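Local coordinates for protein Kinase A (Toxoplasma gondii, PDB 5J3U) that binds cyclic AMP through two cyclic nucleotide-binding domains and, as a regulatory subunit, probably holds the kinase's catalytic subunit inactive, at residues S136-S140 with R152-A156; R130-D135 with A156-T161. All coordinates share one frame; numbering follows the deposited sequence.

Contact 1 of 2, residues S136-S140 with R152-A156; sequences SFLKS and RGKVA
Over one face of the Arg-152 guanidinium, in the conformer described (one of two for this residue), lies the aliphatic chain of Lys-139, its CG 4.0 Å from NH1 and displaced toward the rim of the flat group. Leu-138 O approaches the same group obliquely, at neither face nor edge, and NH2 also makes a weak hydrogen bond to Met-147 O. An unusual first torsion (chi1 -124°) and a bend at chi3 lay the arginine's methylenes against the C-terminal end of helix 116-138: CD sits 3.6 Å from Leu-138 O and 3.9 Å from Leu-138 CB. Next to this chain Leu-138 supplies the buried half of the contact. Its CD1 branch lies against one turn of helix 149-157, 3.6 Å from Ala-156 N, 3.7 Å from Val-155 CG1 and 3.9 Å from Ala-156 CB, while Leu-144 and Ile-182 also touch the leucine. The small Ala-156 lets that branch come close to the helix backbone. Lys-139 NZ stands 4.4 Å from Arg-152 NH2. The attraction between these segments is therefore apolar, the long chains lending their methylenes; of the two like charges, Arg-152 NH2 has Met-147 O as a partner, while that of exposed Lys-139 is probably screened by water.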
loop_
_atom_site.group_PDB
_atom_site.type_symbol
_atom_site.label_atom_id
_atom_site.label_comp_id
_atom_site.label_asym_id
_atom_site.label_seq_id
_atom_site.Cartn_x
_atom_site.Cartn_y
_atom_site.Cartn_z
ATOM N N SER A 136 14.253 -6.707 3.975
ATOM C CA SER A 136 15.562 -6.994 3.458
ATOM C C SER A 136 16.040 -5.985 2.479
ATOM O O SER A 136 17.168 -5.456 2.613
ATOM C CB SER A 136 15.567 -8.378 2.867
ATOM O OG SER A 136 16.836 -8.643 2.378
ATOM N N PHE A 137 15.153 -5.600 1.561
ATOM C CA PHE A 137 15.457 -4.637 0.510
ATOM C C PHE A 137 15.793 -3.313 1.146
ATOM O O PHE A 137 16.812 -2.739 0.822
ATOM C CB PHE A 137 14.283 -4.537 -0.424
ATOM C CG PHE A 137 14.319 -3.363 -1.360
ATOM C CD1 PHE A 137 15.320 -3.268 -2.303
ATOM C CD2 PHE A 137 13.318 -2.405 -1.307
ATOM C CE1 PHE A 137 15.350 -2.188 -3.201
ATOM C CE2 PHE A 137 13.321 -1.340 -2.196
ATOM C CZ PHE A 137 14.346 -1.237 -3.130
ATOM N N LEU A 138 14.966 -2.847 2.042
ATOM C CA LEU A 138 15.141 -1.468 2.604
ATOM C C LEU A 138 16.422 -1.372 3.402
ATOM O O LEU A 138 17.016 -0.313 3.574
ATOM C CB LEU A 138 13.961 -1.067 3.490
ATOM C CG LEU A 138 12.599 -0.879 2.836
ATOM C CD1 LEU A 138 11.602 -0.333 3.821
ATOM C CD2 LEU A 138 12.683 0.063 1.627
ATOM N N LYS A 139 16.872 -2.503 3.926
ATOM C CA LYS A 139 18.099 -2.471 4.671
ATOM C C LYS A 139 19.268 -2.168 3.786
ATOM O O LYS A 139 20.308 -1.772 4.286
ATOM C CB LYS A 139 18.261 -3.807 5.450
ATOM C CG LYS A 139 19.169 -3.720 6.619
ATOM C CD LYS A 139 19.542 -5.109 7.114
ATOM C CE LYS A 139 20.031 -5.038 8.560
ATOM N NZ LYS A 139 20.702 -3.760 8.969
ATOM N N SER A 140 19.136 -2.322 2.476
ATOM C CA SER A 140 20.168 -1.923 1.558
ATOM C C SER A 140 19.841 -0.683 0.749
ATOM O O SER A 140 20.451 -0.439 -0.264
ATOM C CB SER A 140 20.511 -3.119 0.648
ATOM O OG SER A 140 20.762 -4.209 1.496
ATOM N N ARG A 152 12.131 1.205 9.909
ATOM C CA ARG A 152 12.237 0.641 8.573
ATOM C C ARG A 152 11.130 -0.386 8.330
ATOM O O ARG A 152 10.534 -0.442 7.239
ATOM C CB ARG A 152 13.636 0.058 8.344
ATOM C CG ARG A 152 14.348 0.609 7.144
ATOM C CD ARG A 152 15.666 -0.092 6.852
ATOM N NE ARG A 152 16.644 0.043 7.932
ATOM C CZ ARG A 152 16.911 -0.850 8.876
ATOM N NH1 ARG A 152 16.303 -2.024 8.910
ATOM N NH2 ARG A 152 17.811 -0.549 9.809
ATOM N N GLY A 153 10.847 -1.213 9.334
ATOM C CA GLY A 153 9.765 -2.193 9.238
ATOM C C GLY A 153 8.411 -1.556 9.000
ATOM O O GLY A 153 7.585 -2.098 8.233
ATOM N N LYS A 154 8.179 -0.394 9.603
ATOM C CA LYS A 154 6.923 0.318 9.350
ATOM C C LYS A 154 6.781 0.817 7.918
ATOM O O LYS A 154 5.717 0.735 7.338
ATOM C CB LYS A 154 6.712 1.457 10.346
ATOM C CG LYS A 154 6.443 0.932 11.742
ATOM C CD LYS A 154 5.017 0.421 11.882
ATOM C CE LYS A 154 4.890 -0.913 12.624
ATOM N NZ LYS A 154 3.673 -1.034 13.490
ATOM N N VAL A 155 7.883 1.291 7.349
ATOM C CA VAL A 155 7.927 1.711 5.936
ATOM C C VAL A 155 7.657 0.475 5.069
ATOM O O VAL A 155 6.795 0.501 4.185
ATOM C CB VAL A 155 9.315 2.356 5.585
ATOM C CG1 VAL A 155 9.407 2.683 4.115
ATOM C CG2 VAL A 155 9.599 3.618 6.385
ATOM N N ALA A 156 8.350 -0.633 5.358
ATOM C CA ALA A 156 8.182 -1.895 4.615
ATOM C C ALA A 156 6.707 -2.346 4.574
ATOM O O ALA A 156 6.221 -2.799 3.523
ATOM C CB ALA A 156 9.096 -3.012 5.190
#

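Contact 2 of 2, residues R130-D135 with A156-T161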
loop_
_atom_site.group_PDB
_atom_site.type_symbol
_atom_site.label_atom_id
_atom_site.label_comp_id
_atom_site.label_asym_id
_atom_site.label_seq_id
_atom_site.Cartn_x
_atom_site.Cartn_y
_atom_site.Cartn_z
ATOM N N ARG A 130 6.536 -11.408 1.245
ATOM C CA ARG A 130 6.715 -10.111 0.624
ATOM C C ARG A 130 7.219 -9.078 1.637
ATOM O O ARG A 130 8.117 -8.301 1.344
ATOM C CB ARG A 130 5.434 -9.629 -0.052
ATOM C CG ARG A 130 5.671 -8.438 -0.966
ATOM C CD ARG A 130 6.554 -8.977 -2.089
ATOM N NE ARG A 130 7.052 -8.058 -3.084
ATOM C CZ ARG A 130 8.219 -7.397 -3.044
ATOM N NH1 ARG A 130 9.009 -7.417 -1.971
ATOM N NH2 ARG A 130 8.556 -6.667 -4.089
ATOM N N ARG A 131 6.609 -9.074 2.816
ATOM C CA ARG A 131 6.969 -8.132 3.898
ATOM C C ARG A 131 8.428 -8.308 4.290
ATOM O O ARG A 131 9.176 -7.322 4.411
ATOM C CB ARG A 131 5.996 -8.260 5.106
ATOM C CG ARG A 131 6.412 -7.620 6.430
ATOM C CD ARG A 131 6.910 -6.178 6.327
ATOM N NE ARG A 131 7.179 -5.582 7.646
ATOM C CZ ARG A 131 8.280 -5.768 8.367
ATOM N NH1 ARG A 131 8.387 -5.134 9.535
ATOM N NH2 ARG A 131 9.257 -6.588 7.959
ATOM N N SER A 132 8.838 -9.581 4.453
ATOM C CA SER A 132 10.203 -9.885 4.808
ATOM C C SER A 132 11.178 -9.428 3.708
ATOM O O SER A 132 12.221 -8.848 3.985
ATOM C CB SER A 132 10.340 -11.374 5.124
ATOM O OG SER A 132 11.662 -11.618 5.522
ATOM N N MET A 133 10.795 -9.637 2.457
ATOM C CA MET A 133 11.625 -9.230 1.321
ATOM C C MET A 133 11.717 -7.701 1.261
ATOM O O MET A 133 12.807 -7.178 0.980
ATOM C CB MET A 133 11.087 -9.806 0.014
ATOM C CG MET A 133 11.198 -11.323 -0.037
ATOM S SD MET A 133 12.899 -11.920 -0.197
ATOM C CE MET A 133 13.229 -11.562 -1.915
ATOM N N TYR A 134 10.619 -7.009 1.594
ATOM C CA TYR A 134 10.678 -5.524 1.663
ATOM C C TYR A 134 11.630 -5.097 2.780
ATOM O O TYR A 134 12.466 -4.204 2.583
ATOM C CB TYR A 134 9.332 -4.870 1.909
ATOM C CG TYR A 134 8.415 -4.748 0.722
ATOM C CD1 TYR A 134 8.865 -4.276 -0.517
ATOM C CD2 TYR A 134 7.035 -5.024 0.884
ATOM C CE1 TYR A 134 7.984 -4.125 -1.591
ATOM C CE2 TYR A 134 6.134 -4.857 -0.166
ATOM C CZ TYR A 134 6.599 -4.410 -1.388
ATOM O OH TYR A 134 5.681 -4.267 -2.397
ATOM N N ASP A 135 11.548 -5.757 3.931
ATOM C CA ASP A 135 12.463 -5.426 4.995
ATOM C C ASP A 135 13.945 -5.592 4.640
ATOM O O ASP A 135 14.758 -4.741 4.946
ATOM C CB ASP A 135 12.139 -6.210 6.218
ATOM C CG ASP A 135 12.749 -5.591 7.455
ATOM O OD1 ASP A 135 12.621 -4.331 7.662
ATOM O OD2 ASP A 135 13.322 -6.390 8.202
ATOM N N ALA A 156 8.350 -0.633 5.358
ATOM C CA ALA A 156 8.182 -1.895 4.615
ATOM C C ALA A 156 6.707 -2.346 4.574
ATOM O O ALA A 156 6.221 -2.799 3.523
ATOM C CB ALA A 156 9.096 -3.012 5.190
ATOM N N ASP A 157 6.018 -2.191 5.698
ATOM C CA ASP A 157 4.589 -2.500 5.851
ATOM C C ASP A 157 3.657 -1.612 5.033
ATOM O O ASP A 157 2.536 -1.982 4.801
ATOM C CB ASP A 157 4.163 -2.344 7.314
ATOM C CG ASP A 157 4.659 -3.484 8.213
ATOM O OD1 ASP A 157 5.123 -4.516 7.691
ATOM O OD2 ASP A 157 4.640 -3.312 9.458
ATOM N N ALA A 158 4.118 -0.446 4.587
ATOM C CA ALA A 158 3.347 0.492 3.745
ATOM C C ALA A 158 3.747 0.520 2.232
ATOM O O ALA A 158 3.310 1.436 1.464
ATOM C CB ALA A 158 3.517 1.875 4.316
ATOM N N LEU A 159 4.594 -0.399 1.804
ATOM C CA LEU A 159 5.021 -0.468 0.395
ATOM C C LEU A 159 4.119 -1.321 -0.484
ATOM O O LEU A 159 3.585 -2.340 -0.019
ATOM C CB LEU A 159 6.429 -1.030 0.303
ATOM C CG LEU A 159 7.524 -0.174 0.901
ATOM C CD1 LEU A 159 8.876 -0.793 0.740
ATOM C CD2 LEU A 159 7.561 1.226 0.293
ATOM N N ARG A 160 3.946 -0.883 -1.731
ATOM C CA ARG A 160 3.351 -1.672 -2.819
ATOM C C ARG A 160 4.361 -1.790 -3.932
ATOM O O ARG A 160 5.371 -1.090 -3.883
ATOM C CB ARG A 160 2.070 -1.038 -3.331
ATOM C CG ARG A 160 1.001 -0.913 -2.272
ATOM C CD ARG A 160 -0.133 -0.067 -2.824
ATOM N NE ARG A 160 -1.246 0.100 -1.921
ATOM C CZ ARG A 160 -1.353 1.021 -0.962
ATOM N NH1 ARG A 160 -0.368 1.888 -0.681
ATOM N NH2 ARG A 160 -2.467 1.034 -0.222
ATOM N N THR A 161 4.202 -2.769 -4.806
ATOM C CA THR A 161 5.142 -2.978 -5.932
ATOM C C THR A 161 4.417 -2.757 -7.216
ATOM O O THR A 161 3.271 -3.192 -7.355
ATOM C CB THR A 161 5.773 -4.374 -5.898
ATOM O OG1 THR A 161 6.646 -4.417 -4.755
ATOM C CG2 THR A 161 6.575 -4.671 -7.124
#
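Tyr-134 and Leu-159 form the tight centre where the long helix 116-138, which runs on from the first domain's beta strands, meets strand 159-165 in the jelly-roll beta barrel of the second cyclic nucleotide-binding domain. Helix and strand segments run nearly perpendicular, at 102°, and the tyrosine ring bridges the gap between them. Leu-159 CB sits over the ring centre in a CH-pi contact, 3.8 Å from the centroid and 10° off the normal, while its CD1 reaches Tyr-134 CD1. In the conformer described, Arg-130 NH1 lies over the opposite ring face, toward the rim. Ala-156, with only a methyl group, lets the helix backbones come close: its CB is 3.8 Å from Tyr-134 CB, and the two CA atoms of Tyr-134 and Ala-156 are 5.3 Å apart.

The partly exposed side is built from longer, polar chains. Arg-131 folds back through a bend at chi2, bringing its guanidinium face over Ala-156 CB and its NE edge to Asp-157. This pair is a salt bridge with planes 44° apart, but the modelled position of Asp-157 OD1 is doubtful and its exact length carries little weight. At the far end of the ring, Glu-184 forms a salt bridge with Arg-130 NH2 through OE1 and a hydrogen bond with Thr-161 OG1 through OE2. There Tyr-134 OH lies 2.6 Å from Thr-161 OG1, which approaches at the ring edge, near its plane.

Contacts 1 and 2 are successive parts of one junction between helix 116-138 and the chain that returns beside it, their centres about 7 Å apart. Ala-156 belongs to both. The apolar interiors also join directly, Leu-138 CD2 of contact 1 lying 4.0 Å from Leu-159 CD1 of contact 2. Elsewhere Gly-153 CA comes within 3.3 Å of Arg-131 NH1, a close packing made possible by the absence of a side chain. Neither contact forms a nucleotide pocket: the side chain of Asp-157 is about 12 Å from a bound cyclic AMP. Together they join helix 116-138, which follows the strands of the first barrel, to helix 149-157 and strand 159-165 of the second domain.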